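Local atomic coordinates of bifunctional endomannanase/endoglucanase (Caldanaerobius polysaccharolyticus, PDB entry 3W0K), a protein that probably hydrolyses beta-linked glycans such as mannan and cellulose, as a bifunctional endomannanase/endoglucanase of glycoside hydrolase family 5. Residues H193-T204 and V252-F262. Numbering follows the deposited sequence.
Sequences HSGRGYQPMALT and VNVHIGEFGCF
His-193 to Gly-197 runs parallel to Val-254 to Phe-259, with the short strand axes 48° apart. His-193 N bonds Asn-253 O, and Gly-195 N bonds His-255 O at 2.8 Å. The pairing slips at Gly-257, whose N makes only weak bonds to Gly-195 O and Ser-194 OG. It resumes where Gly-197 N meets Glu-258 O at 3.0 Å. These are the sixth and seventh strands of the (beta/alpha)8 barrel of family 5. A glutamate ending strand seven is the usual family nucleophile, so Glu-258 probably fills that role; its OE2 is hydrogen-bonded to a Tris molecule, probably from the crystallisation liquor. Tyr-198 OH donates to Glu-258 OE1 at 2.7 Å, on the anti side, with ring and carboxylate planes 75° apart. Arg-196 bends at chi2 (-66°), which lays its guanidinium over Glu-258 CG. Its NH2 salt-bridges Glu-258 OE2 at 3.1 Å through a bent, weak hydrogen bond, and also Asp-174; NE salt-bridges Glu-137. With an alanine here, Glu-137 and Asp-174 would probably lose a charged mate, leaving Glu-258 to Arg-40 and Tyr-198. His-193 points opposite to Ser-194 and Arg-196, and Val-252 CG1 makes a CH-pi contact over its ring, 3.8 Å from the centroid.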
loop_
_atom_site.group_PDB
_atom_site.type_symbol
_atom_site.label_atom_id
_atom_site.label_comp_id
_atom_site.label_asym_id
_atom_site.label_seq_id
_atom_site.Cartn_x
_atom_site.Cartn_y
_atom_site.Cartn_z
ATOM N N HIS A 193 -8.182 7.045 4.797
ATOM C CA HIS A 193 -8.730 6.056 3.874
ATOM C C HIS A 193 -7.743 5.954 2.721
ATOM O O HIS A 193 -7.489 6.932 2.013
ATOM C CB HIS A 193 -10.117 6.470 3.384
ATOM C CG HIS A 193 -11.177 6.358 4.433
ATOM N ND1 HIS A 193 -12.419 5.815 4.180
ATOM C CD2 HIS A 193 -11.177 6.707 5.741
ATOM C CE1 HIS A 193 -13.137 5.834 5.289
ATOM N NE2 HIS A 193 -12.408 6.370 6.250
ATOM N N SER A 194 -7.182 4.763 2.544
ATOM C CA SER A 194 -6.174 4.534 1.522
ATOM C C SER A 194 -6.655 3.797 0.285
ATOM O O SER A 194 -7.103 2.643 0.360
ATOM C CB SER A 194 -4.980 3.799 2.140
ATOM O OG SER A 194 -3.884 3.743 1.242
ATOM N N GLY A 195 -6.521 4.476 -0.851
ATOM C CA GLY A 195 -6.911 3.925 -2.135
ATOM C C GLY A 195 -5.742 3.383 -2.939
ATOM O O GLY A 195 -4.613 3.257 -2.439
ATOM N N ARG A 196 -6.000 3.119 -4.215
ATOM C CA ARG A 196 -4.997 2.543 -5.097
ATOM C C ARG A 196 -4.966 3.179 -6.478
ATOM O O ARG A 196 -5.962 3.738 -6.939
ATOM C CB ARG A 196 -5.262 1.044 -5.253
ATOM C CG ARG A 196 -5.014 0.216 -3.993
ATOM C CD ARG A 196 -3.542 0.233 -3.646
ATOM N NE ARG A 196 -3.190 -0.664 -2.542
ATOM C CZ ARG A 196 -3.175 -0.318 -1.259
ATOM N NH1 ARG A 196 -3.512 0.910 -0.883
ATOM N NH2 ARG A 196 -2.726 -1.182 -0.354
ATOM N N GLY A 197 -3.817 3.039 -7.135
ATOM C CA GLY A 197 -3.633 3.565 -8.476
ATOM C C GLY A 197 -3.152 2.466 -9.406
ATOM O O GLY A 197 -2.043 2.525 -9.940
ATOM N N TYR A 198 -3.979 1.440 -9.577
ATOM C CA TYR A 198 -3.641 0.320 -10.447
ATOM C C TYR A 198 -4.636 0.145 -11.588
ATOM O O TYR A 198 -4.510 -0.786 -12.375
ATOM C CB TYR A 198 -3.583 -0.982 -9.646
ATOM C CG TYR A 198 -2.430 -1.094 -8.674
ATOM C CD1 TYR A 198 -1.117 -0.861 -9.085
ATOM C CD2 TYR A 198 -2.645 -1.503 -7.359
ATOM C CE1 TYR A 198 -0.046 -1.042 -8.211
ATOM C CE2 TYR A 198 -1.582 -1.688 -6.478
ATOM C CZ TYR A 198 -0.287 -1.459 -6.912
ATOM O OH TYR A 198 0.773 -1.678 -6.061
ATOM N N GLN A 199 -5.639 1.014 -11.656
ATOM C CA GLN A 199 -6.639 0.921 -12.712
ATOM C C GLN A 199 -6.266 1.769 -13.922
ATOM O O GLN A 199 -5.823 2.905 -13.776
ATOM C CB GLN A 199 -8.016 1.337 -12.192
ATOM C CG GLN A 199 -8.564 0.441 -11.083
ATOM C CD GLN A 199 -8.691 -1.028 -11.487
ATOM O OE1 GLN A 199 -8.646 -1.377 -12.669
ATOM N NE2 GLN A 199 -8.852 -1.892 -10.494
ATOM N N PRO A 200 -6.453 1.223 -15.135
ATOM C CA PRO A 200 -6.981 -0.119 -15.405
ATOM C C PRO A 200 -5.953 -1.230 -15.208
ATOM O O PRO A 200 -4.812 -1.120 -15.658
ATOM C CB PRO A 200 -7.416 -0.018 -16.866
ATOM C CG PRO A 200 -6.391 0.909 -17.445
ATOM C CD PRO A 200 -6.290 1.985 -16.390
ATOM N N MET A 201 -6.370 -2.308 -14.545
ATOM C CA MET A 201 -5.486 -3.445 -14.294
ATOM C C MET A 201 -4.942 -4.050 -15.586
ATOM O O MET A 201 -3.848 -4.608 -15.602
ATOM C CB MET A 201 -6.216 -4.521 -13.486
ATOM C CG MET A 201 -6.513 -4.147 -12.043
ATOM S SD MET A 201 -5.032 -4.111 -11.011
ATOM C CE MET A 201 -4.871 -5.842 -10.594
ATOM N N ALA A 202 -5.713 -3.928 -16.667
ATOM C CA ALA A 202 -5.314 -4.449 -17.972
ATOM C C ALA A 202 -4.020 -3.802 -18.456
ATOM O O ALA A 202 -3.305 -4.366 -19.285
ATOM C CB ALA A 202 -6.420 -4.220 -18.987
ATOM N N LEU A 203 -3.731 -2.615 -17.933
ATOM C CA LEU A 203 -2.524 -1.887 -18.300
ATOM C C LEU A 203 -1.429 -2.063 -17.250
ATOM O O LEU A 203 -0.327 -2.509 -17.564
ATOM C CB LEU A 203 -2.851 -0.398 -18.490
ATOM C CG LEU A 203 -1.764 0.572 -18.976
ATOM C CD1 LEU A 203 -2.426 1.764 -19.638
ATOM C CD2 LEU A 203 -0.872 1.029 -17.829
ATOM N N THR A 204 -1.757 -1.766 -15.995
ATOM C CA THR A 204 -0.789 -1.844 -14.901
ATOM C C THR A 204 -0.301 -3.238 -14.534
ATOM O O THR A 204 0.833 -3.400 -14.097
ATOM C CB THR A 204 -1.329 -1.188 -13.625
ATOM O OG1 THR A 204 -2.408 -1.975 -13.107
ATOM C CG2 THR A 204 -1.823 0.224 -13.918
ATOM N N VAL A 252 -12.952 13.564 4.927
ATOM C CA VAL A 252 -12.115 12.375 5.075
ATOM C C VAL A 252 -10.755 12.554 4.403
ATOM O O VAL A 252 -10.661 13.093 3.300
ATOM C CB VAL A 252 -12.806 11.127 4.478
ATOM C CG1 VAL A 252 -11.885 9.913 4.559
ATOM C CG2 VAL A 252 -14.111 10.851 5.209
ATOM N N ASN A 253 -9.703 12.121 5.095
ATOM C CA ASN A 253 -8.346 12.199 4.569
ATOM C C ASN A 253 -8.096 10.973 3.698
ATOM O O ASN A 253 -8.280 9.839 4.144
ATOM C CB ASN A 253 -7.332 12.253 5.713
ATOM C CG ASN A 253 -7.423 13.540 6.512
ATOM O OD1 ASN A 253 -7.110 14.620 6.008
ATOM N ND2 ASN A 253 -7.854 13.431 7.764
ATOM N N VAL A 254 -7.715 11.212 2.447
ATOM C CA VAL A 254 -7.455 10.136 1.492
ATOM C C VAL A 254 -5.997 10.143 1.043
ATOM O O VAL A 254 -5.375 11.199 0.939
ATOM C CB VAL A 254 -8.381 10.269 0.248
ATOM C CG1 VAL A 254 -8.025 9.228 -0.815
ATOM C CG2 VAL A 254 -9.842 10.118 0.663
ATOM N N HIS A 255 -5.455 8.955 0.790
ATOM C CA HIS A 255 -4.076 8.809 0.337
ATOM C C HIS A 255 -3.990 7.583 -0.570
ATOM O O HIS A 255 -4.797 6.663 -0.443
ATOM C CB HIS A 255 -3.135 8.628 1.532
ATOM C CG HIS A 255 -1.684 8.618 1.162
ATOM N ND1 HIS A 255 -0.985 7.455 0.919
ATOM C CD2 HIS A 255 -0.804 9.631 0.981
ATOM C CE1 HIS A 255 0.264 7.753 0.604
ATOM N NE2 HIS A 255 0.399 9.067 0.633
ATOM N N ILE A 256 -3.045 7.591 -1.506
ATOM C CA ILE A 256 -2.855 6.458 -2.412
ATOM C C ILE A 256 -1.674 5.636 -1.883
ATOM O O ILE A 256 -0.511 5.962 -2.135
ATOM C CB ILE A 256 -2.596 6.929 -3.867
ATOM C CG1 ILE A 256 -3.795 7.736 -4.382
ATOM C CG2 ILE A 256 -2.329 5.733 -4.779
ATOM C CD1 ILE A 256 -5.097 6.946 -4.477
ATOM N N GLY A 257 -1.999 4.589 -1.125
ATOM C CA GLY A 257 -0.993 3.731 -0.514
ATOM C C GLY A 257 -0.093 2.967 -1.460
ATOM O O GLY A 257 1.043 2.634 -1.105
ATOM N N GLU A 258 -0.629 2.615 -2.626
ATOM C CA GLU A 258 0.122 1.908 -3.656
ATOM C C GLU A 258 -0.405 2.308 -5.018
ATOM O O GLU A 258 -1.606 2.524 -5.191
ATOM C CB GLU A 258 -0.077 0.394 -3.596
ATOM C CG GLU A 258 0.321 -0.340 -2.335
ATOM C CD GLU A 258 0.033 -1.830 -2.448
ATOM O OE1 GLU A 258 -0.082 -2.350 -3.583
ATOM O OE2 GLU A 258 -0.074 -2.496 -1.397
ATOM N N PHE A 259 0.508 2.386 -5.978
ATOM C CA PHE A 259 0.164 2.658 -7.365
ATOM C C PHE A 259 1.375 2.330 -8.218
ATOM O O PHE A 259 2.482 2.149 -7.701
ATOM C CB PHE A 259 -0.333 4.101 -7.598
ATOM C CG PHE A 259 0.757 5.124 -7.765
ATOM C CD1 PHE A 259 0.967 5.732 -9.002
ATOM C CD2 PHE A 259 1.536 5.520 -6.685
ATOM C CE1 PHE A 259 1.936 6.724 -9.157
ATOM C CE2 PHE A 259 2.509 6.510 -6.828
ATOM C CZ PHE A 259 2.708 7.114 -8.067
ATOM N N GLY A 260 1.156 2.181 -9.516
ATOM C CA GLY A 260 2.267 1.879 -10.394
ATOM C C GLY A 260 1.896 0.967 -11.536
ATOM O O GLY A 260 0.746 0.540 -11.666
ATOM N N CYS A 261 2.903 0.627 -12.331
ATOM C CA CYS A 261 2.720 -0.227 -13.491
ATOM C C CYS A 261 3.809 -1.289 -13.544
ATOM O O CYS A 261 4.975 -1.010 -13.254
ATOM C CB CYS A 261 2.779 0.639 -14.751
ATOM S SG CYS A 261 2.469 -0.233 -16.289
ATOM N N PHE A 262 3.420 -2.507 -13.919
ATOM C CA PHE A 262 4.348 -3.629 -14.037
ATOM C C PHE A 262 5.293 -3.359 -15.218
ATOM O O PHE A 262 5.065 -2.430 -15.999
ATOM C CB PHE A 262 3.556 -4.924 -14.225
ATOM C CG PHE A 262 4.362 -6.179 -14.033
ATOM C CD1 PHE A 262 5.248 -6.309 -12.969
ATOM C CD2 PHE A 262 4.208 -7.250 -14.909
ATOM C CE1 PHE A 262 5.967 -7.487 -12.779
ATOM C CE2 PHE A 262 4.923 -8.432 -14.726
ATOM C CZ PHE A 262 5.802 -8.551 -13.659
HETATM O O HOH W 1 -1.996 5.426 2.510
#